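Local atomic coordinates of UL37 (Suid herpesvirus 1, PDB entry 4K70), a protein that is an inner tegument protein of the herpesvirus particle, thought to play an essential role in controlling viral trafficking, and is represented here by its N-terminal half. Residues Leu52-Tyr57 against Val67-Leu72. Sequence-based numbering, arbitrary orientation.
Sequences LACRAY and VLAENL
A53 meets A69 where two helices of UL37 pass at 8.3 Å between the axes of the short segments, an instance of how small side chains let helices pack closely. The methyl CB of A53 points at the opposing helix and lies 3.9 Å from CB of A69, with the CA atoms of the two alanines 5.0 Å apart. The same methyl also takes a branch of L68: CD2 of L68 lies 3.6 Å from CB of A53, because CG stands anti to the backbone N (chi1 175°) and the chain extends toward the first helix. This is a helical hairpin: helices 39-60 and 63-78 follow one another after a very short turn, and the two segments run roughly antiparallel, 148° between their N-to-C directions, within a predominantly helical N-terminal half with no strands. C54 comes next, its SG 4.1 Å from CB of A69; L107 of helix 101-109 packs on both residues. I27 and F30 of helix 20-32 pack on L68, while V23 of the same helix packs on A56. Farther along, Y57 reaches R457 of helix 438-458, an arginine that also forms a salt bridge with E70 of the second helix.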
ATOM      1  N   LEU A  52     -38.876   7.477   2.067  1.00 31.71           N
ATOM      2  CA  LEU A  52     -39.405   7.374   0.711  1.00 35.63           C
ATOM      3  C   LEU A  52     -39.374   5.943   0.171  1.00 37.47           C
ATOM      4  O   LEU A  52     -40.251   5.524  -0.597  1.00 35.86           O
ATOM      5  CB  LEU A  52     -38.617   8.296  -0.227  1.00 34.82           C
ATOM      6  CG  LEU A  52     -38.886   9.791  -0.077  1.00 36.24           C
ATOM      7  CD1 LEU A  52     -37.794  10.575  -0.771  1.00 37.60           C
ATOM      8  CD2 LEU A  52     -40.238  10.127  -0.669  1.00 40.97           C
ATOM      9  N   ALA A  53     -38.352   5.189   0.555  1.00 33.83           N
ATOM     10  CA  ALA A  53     -38.285   3.799   0.135  1.00 34.69           C
ATOM     11  C   ALA A  53     -39.344   2.990   0.881  1.00 33.59           C
ATOM     12  O   ALA A  53     -40.061   2.191   0.283  1.00 34.34           O
ATOM     13  CB  ALA A  53     -36.895   3.233   0.362  1.00 29.90           C
ATOM     14  N   CYS A  54     -39.444   3.205   2.188  1.00 32.21           N
ATOM     15  CA  CYS A  54     -40.444   2.522   2.994  1.00 34.98           C
ATOM     16  C   CYS A  54     -41.847   2.840   2.505  1.00 39.61           C
ATOM     17  O   CYS A  54     -42.701   1.962   2.446  1.00 39.54           O
ATOM     18  CB  CYS A  54     -40.298   2.887   4.471  1.00 37.62           C
ATOM     19  SG  CYS A  54     -38.909   2.032   5.248  1.00 34.72           S
ATOM     20  N   ARG A  55     -42.077   4.093   2.136  1.00 35.54           N
ATOM     21  CA  ARG A  55     -43.375   4.483   1.612  1.00 39.82           C
ATOM     22  C   ARG A  55     -43.615   3.875   0.239  1.00 43.29           C
ATOM     23  O   ARG A  55     -44.749   3.545  -0.110  1.00 41.72           O
ATOM     24  CB  ARG A  55     -43.523   6.003   1.543  1.00 43.44           C
ATOM     25  CG  ARG A  55     -44.243   6.437   0.284  1.00 52.02           C
ATOM     26  CD  ARG A  55     -45.294   7.509   0.547  1.00 54.22           C
ATOM     27  NE  ARG A  55     -44.745   8.862   0.514  1.00 51.55           N
ATOM     28  CZ  ARG A  55     -44.046   9.376  -0.495  1.00 57.12           C
ATOM     29  NH1 ARG A  55     -43.777   8.649  -1.574  1.00 58.66           N
ATOM     30  NH2 ARG A  55     -43.603  10.625  -0.419  1.00 58.92           N
ATOM     31  N   ALA A  56     -42.553   3.722  -0.542  1.00 39.75           N
ATOM     32  CA  ALA A  56     -42.686   3.070  -1.839  1.00 41.33           C
ATOM     33  C   ALA A  56     -43.210   1.626  -1.706  1.00 45.15           C
ATOM     34  O   ALA A  56     -44.037   1.180  -2.506  1.00 45.05           O
ATOM     35  CB  ALA A  56     -41.368   3.094  -2.589  1.00 42.47           C
ATOM     36  N   TYR A  57     -42.733   0.900  -0.699  1.00 40.20           N
ATOM     37  CA  TYR A  57     -43.161  -0.481  -0.512  1.00 43.66           C
ATOM     38  C   TYR A  57     -44.599  -0.533  -0.013  1.00 41.46           C
ATOM     39  O   TYR A  57     -45.388  -1.349  -0.476  1.00 41.90           O
ATOM     40  CB  TYR A  57     -42.240  -1.229   0.455  1.00 39.09           C
ATOM     41  CG  TYR A  57     -42.738  -2.624   0.773  1.00 36.75           C
ATOM     42  CD1 TYR A  57     -42.730  -3.621  -0.195  1.00 41.43           C
ATOM     43  CD2 TYR A  57     -43.218  -2.938   2.035  1.00 36.53           C
ATOM     44  CE1 TYR A  57     -43.190  -4.895   0.081  1.00 42.70           C
ATOM     45  CE2 TYR A  57     -43.683  -4.215   2.326  1.00 41.68           C
ATOM     46  CZ  TYR A  57     -43.671  -5.188   1.345  1.00 43.84           C
ATOM     47  OH  TYR A  57     -44.133  -6.461   1.626  1.00 46.36           O
ATOM     48  N   VAL A  67     -36.570  -4.530  -1.331  1.00 33.26           N
ATOM     49  CA  VAL A  67     -35.113  -4.656  -1.390  1.00 37.09           C
ATOM     50  C   VAL A  67     -34.413  -3.329  -1.116  1.00 34.06           C
ATOM     51  O   VAL A  67     -33.478  -3.256  -0.303  1.00 31.87           O
ATOM     52  CB  VAL A  67     -34.662  -5.193  -2.765  1.00 38.43           C
ATOM     53  CG1 VAL A  67     -33.146  -5.061  -2.937  1.00 37.99           C
ATOM     54  CG2 VAL A  67     -35.102  -6.641  -2.933  1.00 40.63           C
ATOM     55  N   LEU A  68     -34.875  -2.282  -1.790  1.00 35.24           N
ATOM     56  CA  LEU A  68     -34.322  -0.951  -1.581  1.00 35.49           C
ATOM     57  C   LEU A  68     -34.371  -0.578  -0.101  1.00 34.50           C
ATOM     58  O   LEU A  68     -33.337  -0.305   0.508  1.00 33.52           O
ATOM     59  CB  LEU A  68     -35.069   0.088  -2.420  1.00 39.93           C
ATOM     60  CG  LEU A  68     -34.686   1.560  -2.225  1.00 38.35           C
ATOM     61  CD1 LEU A  68     -33.261   1.827  -2.716  1.00 35.83           C
ATOM     62  CD2 LEU A  68     -35.677   2.464  -2.937  1.00 40.72           C
ATOM     63  N   ALA A  69     -35.570  -0.577   0.477  1.00 32.97           N
ATOM     64  CA  ALA A  69     -35.750  -0.131   1.856  1.00 28.52           C
ATOM     65  C   ALA A  69     -34.935  -0.948   2.842  1.00 33.47           C
ATOM     66  O   ALA A  69     -34.276  -0.394   3.727  1.00 29.65           O
ATOM     67  CB  ALA A  69     -37.214  -0.176   2.234  1.00 35.49           C
ATOM     68  N   GLU A  70     -34.999  -2.270   2.699  1.00 27.96           N
ATOM     69  CA  GLU A  70     -34.300  -3.168   3.610  1.00 31.38           C
ATOM     70  C   GLU A  70     -32.762  -3.135   3.471  1.00 28.91           C
ATOM     71  O   GLU A  70     -32.042  -3.360   4.457  1.00 28.57           O
ATOM     72  CB  GLU A  70     -34.827  -4.600   3.454  1.00 30.80           C
ATOM     73  CG  GLU A  70     -36.181  -4.826   4.140  1.00 34.88           C
ATOM     74  CD  GLU A  70     -36.633  -6.291   4.127  1.00 37.16           C
ATOM     75  OE1 GLU A  70     -36.345  -7.009   3.148  1.00 38.01           O
ATOM     76  OE2 GLU A  70     -37.286  -6.715   5.108  1.00 41.82           O
ATOM     77  N   ASN A  71     -32.265  -2.855   2.266  1.00 25.46           N
ATOM     78  CA  ASN A  71     -30.814  -2.832   2.026  1.00 24.62           C
ATOM     79  C   ASN A  71     -30.208  -1.461   1.688  1.00 28.14           C
ATOM     80  O   ASN A  71     -29.051  -1.365   1.242  1.00 26.82           O
ATOM     81  CB  ASN A  71     -30.458  -3.840   0.941  1.00 25.19           C
ATOM     82  CG  ASN A  71     -30.933  -5.235   1.277  1.00 32.67           C
ATOM     83  OD1 ASN A  71     -30.237  -6.001   1.947  1.00 31.37           O
ATOM     84  ND2 ASN A  71     -32.137  -5.570   0.824  1.00 31.80           N
ATOM     85  N   LEU A  72     -30.979  -0.408   1.935  1.00 28.18           N
ATOM     86  CA  LEU A  72     -30.556   0.956   1.657  1.00 29.39           C
ATOM     87  C   LEU A  72     -29.271   1.324   2.387  1.00 25.27           C
ATOM     88  O   LEU A  72     -28.425   2.032   1.846  1.00 25.45           O
ATOM     89  CB  LEU A  72     -31.673   1.942   2.032  1.00 26.54           C
ATOM     90  CG  LEU A  72     -31.477   3.349   1.484  1.00 34.55           C
ATOM     91  CD1 LEU A  72     -31.618   3.324  -0.028  1.00 36.16           C
ATOM     92  CD2 LEU A  72     -32.476   4.299   2.118  1.00 32.31           C
TER